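Local coordinates for protein cruciform cutting endonuclease 1, mitochondrial (Schizosaccharomyces pombe, PDB 1KCF) that resolves Holliday junctions as a homodimeric endonuclease, cutting four-way DNA junctions at the point of strand exchange, and seems important for maintaining mitochondrial DNA, at residues L164-V178 against D230-Q242. Residues are numbered along the deposited sequence; the frame is centred on the assembly and turned at random.
Sequences LSLSPKSTYSYWASV and DSALIASGWMRWQ
Trp-175 NE1 donates to Leu-233 O at 3.0 Å, nearly straight (164°) and close to the indole plane; Gly-237 N also bonds this carbonyl, which therefore serves the helix and the indole at once. Tyr-172 OH donates to Asp-230 OD1 over 2.8 Å, on the syn side of the carboxylate, while Arg-191 forms a salt bridge with the same oxygen. Asp-230 and Asp-46 are the assigned magnesium-binding residues, so the phenol of Tyr-172 probably lies in the second shell of that site. Tyr-174, its CG anti to the backbone N, offers a ring face to Trp-241, which turns the NE1 edge of its indole onto it in a T-shaped pair, planes at 88°. The fold is that of RuvC-type resolvases in the RNase H clan: helix 224-253 packs on the central sheet, helix 168-179 follows edge strand 162-165, and the axes of 168-178 and 230-242 cross at 79°. Trp-175 is a knob among Leu-233, Ser-236, Gly-237 and Arg-240; Leu-233 CD2 makes a CH-pi contact 3.6 Å from the five-membered ring centroid, and Arg-240 NH1 meets the indole edge. Apolar packing continues toward the strand, where Leu-164 CD1 touches Trp-238 CZ2 at 3.6 Å and Leu-166 reaches Trp-238 CD1 and Ile-234 CG2. Thr-171 CG2 rests against Leu-233 O (3.7 Å), its OG1 bonding Glu-117.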
ATOM      1  N   LEU A 164      -5.197 -13.615  -2.460  1.00 40.03           N
ATOM      2  CA  LEU A 164      -4.519 -14.327  -1.391  1.00 40.84           C
ATOM      3  C   LEU A 164      -3.017 -14.067  -1.372  1.00 41.30           C
ATOM      4  O   LEU A 164      -2.357 -14.073  -2.413  1.00 40.25           O
ATOM      5  CB  LEU A 164      -4.767 -15.836  -1.537  1.00 40.67           C
ATOM      6  CG  LEU A 164      -6.218 -16.307  -1.681  1.00 42.87           C
ATOM      7  CD1 LEU A 164      -6.232 -17.767  -2.101  1.00 42.87           C
ATOM      8  CD2 LEU A 164      -6.976 -16.122  -0.364  1.00 40.84           C
ATOM      9  N   SER A 165      -2.485 -13.817  -0.183  1.00 40.78           N
ATOM     10  CA  SER A 165      -1.056 -13.614  -0.040  1.00 43.64           C
ATOM     11  C   SER A 165      -0.502 -14.943   0.447  1.00 43.27           C
ATOM     12  O   SER A 165      -1.057 -15.562   1.359  1.00 41.70           O
ATOM     13  CB  SER A 165      -0.746 -12.518   0.979  1.00 43.44           C
ATOM     14  OG  SER A 165      -1.132 -11.249   0.484  1.00 49.51           O
ATOM     15  N   LEU A 166       0.577 -15.388  -0.179  1.00 40.37           N
ATOM     16  CA  LEU A 166       1.194 -16.639   0.198  1.00 44.14           C
ATOM     17  C   LEU A 166       2.598 -16.357   0.691  1.00 47.20           C
ATOM     18  O   LEU A 166       3.216 -15.362   0.307  1.00 48.47           O
ATOM     19  CB  LEU A 166       1.251 -17.585  -1.003  1.00 43.07           C
ATOM     20  CG  LEU A 166      -0.045 -17.734  -1.806  1.00 43.77           C
ATOM     21  CD1 LEU A 166       0.197 -18.677  -2.972  1.00 45.05           C
ATOM     22  CD2 LEU A 166      -1.169 -18.251  -0.905  1.00 43.63           C
ATOM     23  N   SER A 167       3.100 -17.227   1.554  1.00 49.71           N
ATOM     24  CA  SER A 167       4.443 -17.055   2.063  1.00 51.68           C
ATOM     25  C   SER A 167       5.388 -17.810   1.139  1.00 52.42           C
ATOM     26  O   SER A 167       5.130 -18.957   0.771  1.00 53.62           O
ATOM     27  CB  SER A 167       4.561 -17.611   3.483  1.00 52.01           C
ATOM     28  OG  SER A 167       4.393 -19.016   3.491  1.00 52.90           O
ATOM     29  N   PRO A 168       6.483 -17.163   0.729  1.00 53.40           N
ATOM     30  CA  PRO A 168       7.445 -17.826  -0.155  1.00 52.40           C
ATOM     31  C   PRO A 168       7.886 -19.160   0.450  1.00 52.52           C
ATOM     32  O   PRO A 168       8.106 -20.141  -0.265  1.00 52.25           O
ATOM     33  CB  PRO A 168       8.584 -16.816  -0.230  1.00 50.70           C
ATOM     34  CG  PRO A 168       7.848 -15.500  -0.160  1.00 53.45           C
ATOM     35  CD  PRO A 168       6.847 -15.750   0.950  1.00 51.48           C
ATOM     36  N   LYS A 169       8.007 -19.184   1.776  1.00 53.59           N
ATOM     37  CA  LYS A 169       8.427 -20.385   2.494  1.00 54.33           C
ATOM     38  C   LYS A 169       7.539 -21.575   2.145  1.00 53.27           C
ATOM     39  O   LYS A 169       8.034 -22.647   1.804  1.00 53.16           O
ATOM     40  CB  LYS A 169       8.404 -20.135   4.002  1.00 54.15           C
ATOM     41  N   SER A 170       6.228 -21.383   2.227  1.00 52.71           N
ATOM     42  CA  SER A 170       5.290 -22.455   1.912  1.00 54.00           C
ATOM     43  C   SER A 170       5.458 -22.952   0.478  1.00 52.42           C
ATOM     44  O   SER A 170       5.407 -24.154   0.220  1.00 52.21           O
ATOM     45  CB  SER A 170       3.852 -21.978   2.123  1.00 55.56           C
ATOM     46  OG  SER A 170       3.627 -21.643   3.482  1.00 62.03           O
ATOM     47  N   THR A 171       5.651 -22.023  -0.453  1.00 51.46           N
ATOM     48  CA  THR A 171       5.822 -22.380  -1.855  1.00 50.71           C
ATOM     49  C   THR A 171       7.080 -23.220  -2.049  1.00 52.07           C
ATOM     50  O   THR A 171       7.018 -24.343  -2.546  1.00 49.98           O
ATOM     51  CB  THR A 171       5.920 -21.117  -2.736  1.00 49.76           C
ATOM     52  OG1 THR A 171       4.712 -20.356  -2.617  1.00 49.98           O
ATOM     53  CG2 THR A 171       6.127 -21.493  -4.192  1.00 50.50           C
ATOM     54  N   TYR A 172       8.217 -22.668  -1.640  1.00 54.97           N
ATOM     55  CA  TYR A 172       9.513 -23.333  -1.769  1.00 56.87           C
ATOM     56  C   TYR A 172       9.619 -24.610  -0.941  1.00 57.08           C
ATOM     57  O   TYR A 172      10.098 -25.639  -1.425  1.00 58.17           O
ATOM     58  CB  TYR A 172      10.619 -22.363  -1.357  1.00 57.91           C
ATOM     59  CG  TYR A 172      10.621 -21.079  -2.154  1.00 60.52           C
ATOM     60  CD1 TYR A 172      10.936 -19.863  -1.548  1.00 61.22           C
ATOM     61  CD2 TYR A 172      10.329 -21.080  -3.520  1.00 61.26           C
ATOM     62  CE1 TYR A 172      10.961 -18.679  -2.279  1.00 62.12           C
ATOM     63  CE2 TYR A 172      10.354 -19.900  -4.266  1.00 60.60           C
ATOM     64  CZ  TYR A 172      10.672 -18.705  -3.637  1.00 60.91           C
ATOM     65  OH  TYR A 172      10.715 -17.535  -4.361  1.00 59.30           O
ATOM     66  N   SER A 173       9.183 -24.534   0.312  1.00 56.06           N
ATOM     67  CA  SER A 173       9.222 -25.682   1.208  1.00 55.32           C
ATOM     68  C   SER A 173       8.449 -26.823   0.573  1.00 54.53           C
ATOM     69  O   SER A 173       8.865 -27.983   0.621  1.00 55.74           O
ATOM     70  CB  SER A 173       8.593 -25.318   2.557  1.00 57.64           C
ATOM     71  OG  SER A 173       8.234 -26.476   3.291  1.00 59.75           O
ATOM     72  N   TYR A 174       7.316 -26.481  -0.027  1.00 51.53           N
ATOM     73  CA  TYR A 174       6.480 -27.468  -0.680  1.00 49.32           C
ATOM     74  C   TYR A 174       7.213 -28.194  -1.804  1.00 48.84           C
ATOM     75  O   TYR A 174       7.294 -29.425  -1.815  1.00 49.10           O
ATOM     76  CB  TYR A 174       5.222 -26.813  -1.253  1.00 46.69           C
ATOM     77  CG  TYR A 174       4.444 -27.741  -2.157  1.00 46.06           C
ATOM     78  CD1 TYR A 174       3.722 -28.820  -1.637  1.00 45.34           C
ATOM     79  CD2 TYR A 174       4.476 -27.577  -3.538  1.00 42.84           C
ATOM     80  CE1 TYR A 174       3.057 -29.716  -2.478  1.00 45.23           C
ATOM     81  CE2 TYR A 174       3.821 -28.460  -4.385  1.00 44.10           C
ATOM     82  CZ  TYR A 174       3.115 -29.526  -3.854  1.00 46.12           C
ATOM     83  OH  TYR A 174       2.480 -30.400  -4.710  1.00 46.89           O
ATOM     84  N   TRP A 175       7.738 -27.432  -2.754  1.00 48.43           N
ATOM     85  CA  TRP A 175       8.424 -28.033  -3.888  1.00 50.24           C
ATOM     86  C   TRP A 175       9.712 -28.767  -3.537  1.00 50.52           C
ATOM     87  O   TRP A 175      10.061 -29.749  -4.187  1.00 50.40           O
ATOM     88  CB  TRP A 175       8.683 -26.975  -4.964  1.00 49.56           C
ATOM     89  CG  TRP A 175       7.427 -26.581  -5.691  1.00 49.24           C
ATOM     90  CD1 TRP A 175       6.843 -25.344  -5.716  1.00 49.06           C
ATOM     91  CD2 TRP A 175       6.578 -27.439  -6.463  1.00 47.76           C
ATOM     92  NE1 TRP A 175       5.684 -25.382  -6.452  1.00 46.12           N
ATOM     93  CE2 TRP A 175       5.498 -26.655  -6.925  1.00 46.85           C
ATOM     94  CE3 TRP A 175       6.624 -28.796  -6.811  1.00 48.61           C
ATOM     95  CZ2 TRP A 175       4.473 -27.181  -7.717  1.00 46.85           C
ATOM     96  CZ3 TRP A 175       5.602 -29.320  -7.600  1.00 47.86           C
ATOM     97  CH2 TRP A 175       4.543 -28.510  -8.042  1.00 48.43           C
ATOM     98  N   ALA A 176      10.411 -28.302  -2.510  1.00 53.26           N
ATOM     99  CA  ALA A 176      11.653 -28.943  -2.094  1.00 55.54           C
ATOM    100  C   ALA A 176      11.396 -30.386  -1.648  1.00 57.81           C
ATOM    101  O   ALA A 176      12.089 -31.312  -2.072  1.00 58.25           O
ATOM    102  CB  ALA A 176      12.289 -28.156  -0.961  1.00 54.38           C
ATOM    103  N   SER A 177      10.392 -30.572  -0.799  1.00 58.90           N
ATOM    104  CA  SER A 177      10.063 -31.898  -0.293  1.00 61.06           C
ATOM    105  C   SER A 177       9.419 -32.800  -1.339  1.00 62.20           C
ATOM    106  O   SER A 177       9.581 -34.021  -1.296  1.00 63.18           O
ATOM    107  CB  SER A 177       9.138 -31.782   0.921  1.00 61.84           C
ATOM    108  OG  SER A 177       7.972 -31.044   0.602  1.00 63.93           O
ATOM    109  N   VAL A 178       8.696 -32.202  -2.279  1.00 62.37           N
ATOM    110  CA  VAL A 178       8.023 -32.969  -3.320  1.00 61.64           C
ATOM    111  C   VAL A 178       8.932 -33.346  -4.483  1.00 61.20           C
ATOM    112  O   VAL A 178       8.719 -34.368  -5.133  1.00 61.35           O
ATOM    113  CB  VAL A 178       6.806 -32.197  -3.879  1.00 62.60           C
ATOM    114  CG1 VAL A 178       6.169 -32.973  -5.026  1.00 62.99           C
ATOM    115  CG2 VAL A 178       5.793 -31.962  -2.772  1.00 63.66           C
ATOM    116  N   ASP A 230       9.627 -18.802 -10.923  1.00 37.76           N
ATOM    117  CA  ASP A 230       9.121 -18.423  -9.614  1.00 39.18           C
ATOM    118  C   ASP A 230       7.595 -18.308  -9.605  1.00 40.75           C
ATOM    119  O   ASP A 230       6.930 -18.928  -8.774  1.00 39.82           O
ATOM    120  CB  ASP A 230       9.741 -17.101  -9.170  1.00 42.21           C
ATOM    121  CG  ASP A 230       9.901 -17.017  -7.669  1.00 48.79           C
ATOM    122  OD1 ASP A 230      10.707 -17.806  -7.127  1.00 48.06           O
ATOM    123  OD2 ASP A 230       9.221 -16.180  -7.033  1.00 49.68           O
ATOM    124  N   SER A 231       7.031 -17.526 -10.524  1.00 39.55           N
ATOM    125  CA  SER A 231       5.579 -17.375 -10.559  1.00 39.75           C
ATOM    126  C   SER A 231       4.878 -18.680 -10.933  1.00 39.17           C
ATOM    127  O   SER A 231       3.770 -18.949 -10.469  1.00 38.48           O
ATOM    128  CB  SER A 231       5.161 -16.253 -11.527  1.00 39.17           C
ATOM    129  OG  SER A 231       5.524 -16.542 -12.866  1.00 40.51           O
ATOM    130  N   ALA A 232       5.518 -19.494 -11.769  1.00 38.30           N
ATOM    131  CA  ALA A 232       4.922 -20.762 -12.173  1.00 37.01           C
ATOM    132  C   ALA A 232       4.843 -21.710 -10.972  1.00 36.46           C
ATOM    133  O   ALA A 232       3.884 -22.466 -10.831  1.00 34.19           O
ATOM    134  CB  ALA A 232       5.738 -21.397 -13.297  1.00 37.15           C
ATOM    135  N   LEU A 233       5.850 -21.668 -10.104  1.00 35.99           N
ATOM    136  CA  LEU A 233       5.862 -22.526  -8.918  1.00 36.08           C
ATOM    137  C   LEU A 233       4.844 -22.043  -7.897  1.00 35.46           C
ATOM    138  O   LEU A 233       4.330 -22.832  -7.100  1.00 36.25           O
ATOM    139  CB  LEU A 233       7.253 -22.558  -8.282  1.00 37.29           C
ATOM    140  CG  LEU A 233       8.345 -23.293  -9.060  1.00 37.60           C
ATOM    141  CD1 LEU A 233       9.696 -22.961  -8.466  1.00 34.74           C
ATOM    142  CD2 LEU A 233       8.085 -24.794  -9.019  1.00 38.42           C
ATOM    143  N   ILE A 234       4.555 -20.748  -7.917  1.00 35.22           N
ATOM    144  CA  ILE A 234       3.574 -20.185  -7.000  1.00 35.44           C
ATOM    145  C   ILE A 234       2.185 -20.694  -7.384  1.00 37.61           C
ATOM    146  O   ILE A 234       1.490 -21.298  -6.567  1.00 38.16           O
ATOM    147  CB  ILE A 234       3.585 -18.639  -7.049  1.00 37.93           C
ATOM    148  CG1 ILE A 234       4.852 -18.102  -6.372  1.00 39.88           C
ATOM    149  CG2 ILE A 234       2.346 -18.078  -6.372  1.00 37.39           C
ATOM    150  CD1 ILE A 234       5.004 -16.586  -6.470  1.00 40.77           C
ATOM    151  N   ALA A 235       1.798 -20.456  -8.636  1.00 36.39           N
ATOM    152  CA  ALA A 235       0.493 -20.877  -9.140  1.00 38.31           C
ATOM    153  C   ALA A 235       0.292 -22.386  -9.070  1.00 40.30           C
ATOM    154  O   ALA A 235      -0.671 -22.858  -8.464  1.00 42.73           O
ATOM    155  CB  ALA A 235       0.312 -20.409 -10.578  1.00 36.88           C
ATOM    156  N   SER A 236       1.194 -23.142  -9.693  1.00 39.81           N
ATOM    157  CA  SER A 236       1.069 -24.594  -9.697  1.00 41.19           C
ATOM    158  C   SER A 236       1.139 -25.159  -8.285  1.00 42.02           C
ATOM    159  O   SER A 236       0.442 -26.122  -7.959  1.00 43.14           O
ATOM    160  CB  SER A 236       2.152 -25.233 -10.575  1.00 39.94           C
ATOM    161  OG  SER A 236       3.443 -25.071 -10.020  1.00 44.48           O
ATOM    162  N   GLY A 237       1.974 -24.557  -7.444  1.00 41.90           N
ATOM    163  CA  GLY A 237       2.095 -25.028  -6.078  1.00 41.58           C
ATOM    164  C   GLY A 237       0.786 -24.869  -5.327  1.00 42.86           C
ATOM    165  O   GLY A 237       0.336 -25.782  -4.642  1.00 42.81           O
ATOM    166  N   TRP A 238       0.163 -23.705  -5.465  1.00 41.79           N
ATOM    167  CA  TRP A 238      -1.095 -23.432  -4.784  1.00 42.79           C
ATOM    168  C   TRP A 238      -2.245 -24.296  -5.312  1.00 43.55           C
ATOM    169  O   TRP A 238      -3.102 -24.748  -4.552  1.00 41.57           O
ATOM    170  CB  TRP A 238      -1.460 -21.957  -4.945  1.00 39.73           C
ATOM    171  CG  TRP A 238      -2.702 -21.567  -4.216  1.00 37.16           C
ATOM    172  CD1 TRP A 238      -2.804 -21.202  -2.904  1.00 33.83           C
ATOM    173  CD2 TRP A 238      -4.021 -21.503  -4.757  1.00 34.56           C
ATOM    174  NE1 TRP A 238      -4.111 -20.906  -2.596  1.00 35.47           N
ATOM    175  CE2 TRP A 238      -4.883 -21.083  -3.720  1.00 33.44           C
ATOM    176  CE3 TRP A 238      -4.569 -21.757  -6.020  1.00 35.57           C
ATOM    177  CZ2 TRP A 238      -6.253 -20.911  -3.903  1.00 31.29           C
ATOM    178  CZ3 TRP A 238      -5.937 -21.587  -6.206  1.00 34.09           C
ATOM    179  CH2 TRP A 238      -6.762 -21.167  -5.149  1.00 34.15           C
ATOM    180  N   MET A 239      -2.273 -24.509  -6.619  1.00 44.83           N
ATOM    181  CA  MET A 239      -3.331 -25.310  -7.209  1.00 47.90           C
ATOM    182  C   MET A 239      -3.249 -26.751  -6.734  1.00 48.11           C
ATOM    183  O   MET A 239      -4.273 -27.404  -6.550  1.00 48.78           O
ATOM    184  CB  MET A 239      -3.251 -25.242  -8.731  1.00 47.62           C
ATOM    185  CG  MET A 239      -3.655 -23.887  -9.282  1.00 51.61           C
ATOM    186  SD  MET A 239      -3.128 -23.644 -10.986  1.00 56.52           S
ATOM    187  CE  MET A 239      -3.937 -24.985 -11.763  1.00 54.38           C
ATOM    188  N   ARG A 240      -2.032 -27.244  -6.525  1.00 48.93           N
ATOM    189  CA  ARG A 240      -1.860 -28.608  -6.058  1.00 49.85           C
ATOM    190  C   ARG A 240      -2.291 -28.708  -4.604  1.00 50.38           C
ATOM    191  O   ARG A 240      -2.837 -29.731  -4.190  1.00 51.31           O
ATOM    192  CB  ARG A 240      -0.406 -29.064  -6.220  1.00 53.32           C
ATOM    193  CG  ARG A 240       0.062 -29.100  -7.672  1.00 60.14           C
ATOM    194  CD  ARG A 240       1.417 -29.790  -7.820  1.00 65.43           C
ATOM    195  NE  ARG A 240       1.307 -31.245  -7.729  1.00 70.49           N
ATOM    196  CZ  ARG A 240       2.339 -32.082  -7.789  1.00 72.31           C
ATOM    197  NH1 ARG A 240       3.570 -31.616  -7.941  1.00 74.06           N
ATOM    198  NH2 ARG A 240       2.139 -33.390  -7.699  1.00 75.81           N
ATOM    199  N   TRP A 241      -2.060 -27.648  -3.828  1.00 48.36           N
ATOM    200  CA  TRP A 241      -2.466 -27.656  -2.426  1.00 47.03           C
ATOM    201  C   TRP A 241      -3.968 -27.837  -2.354  1.00 46.71           C
ATOM    202  O   TRP A 241      -4.470 -28.637  -1.567  1.00 46.83           O
ATOM    203  CB  TRP A 241      -2.111 -26.346  -1.717  1.00 46.10           C
ATOM    204  CG  TRP A 241      -0.653 -26.053  -1.625  1.00 45.54           C
ATOM    205  CD1 TRP A 241       0.372 -26.943  -1.748  1.00 44.11           C
ATOM    206  CD2 TRP A 241      -0.052 -24.775  -1.379  1.00 44.93           C
ATOM    207  NE1 TRP A 241       1.576 -26.300  -1.598  1.00 44.60           N
ATOM    208  CE2 TRP A 241       1.347 -24.968  -1.372  1.00 43.94           C
ATOM    209  CE3 TRP A 241      -0.557 -23.486  -1.164  1.00 45.08           C
ATOM    210  CZ2 TRP A 241       2.250 -23.917  -1.159  1.00 42.10           C
ATOM    211  CZ3 TRP A 241       0.343 -22.438  -0.952  1.00 42.67           C
ATOM    212  CH2 TRP A 241       1.729 -22.665  -0.952  1.00 41.82           C
ATOM    213  N   GLN A 242      -4.684 -27.083  -3.180  1.00 47.41           N
ATOM    214  CA  GLN A 242      -6.138 -27.147  -3.197  1.00 49.15           C
ATOM    215  C   GLN A 242      -6.609 -28.542  -3.592  1.00 50.87           C
ATOM    216  O   GLN A 242      -7.628 -29.025  -3.097  1.00 52.36           O
ATOM    217  CB  GLN A 242      -6.711 -26.109  -4.169  1.00 47.72           C
ATOM    218  CG  GLN A 242      -6.172 -24.694  -3.979  1.00 46.25           C
ATOM    219  CD  GLN A 242      -6.051 -24.301  -2.520  1.00 47.20           C
ATOM    220  OE1 GLN A 242      -7.018 -24.386  -1.759  1.00 49.32           O
ATOM    221  NE2 GLN A 242      -4.858 -23.865  -2.120  1.00 41.27           N
TER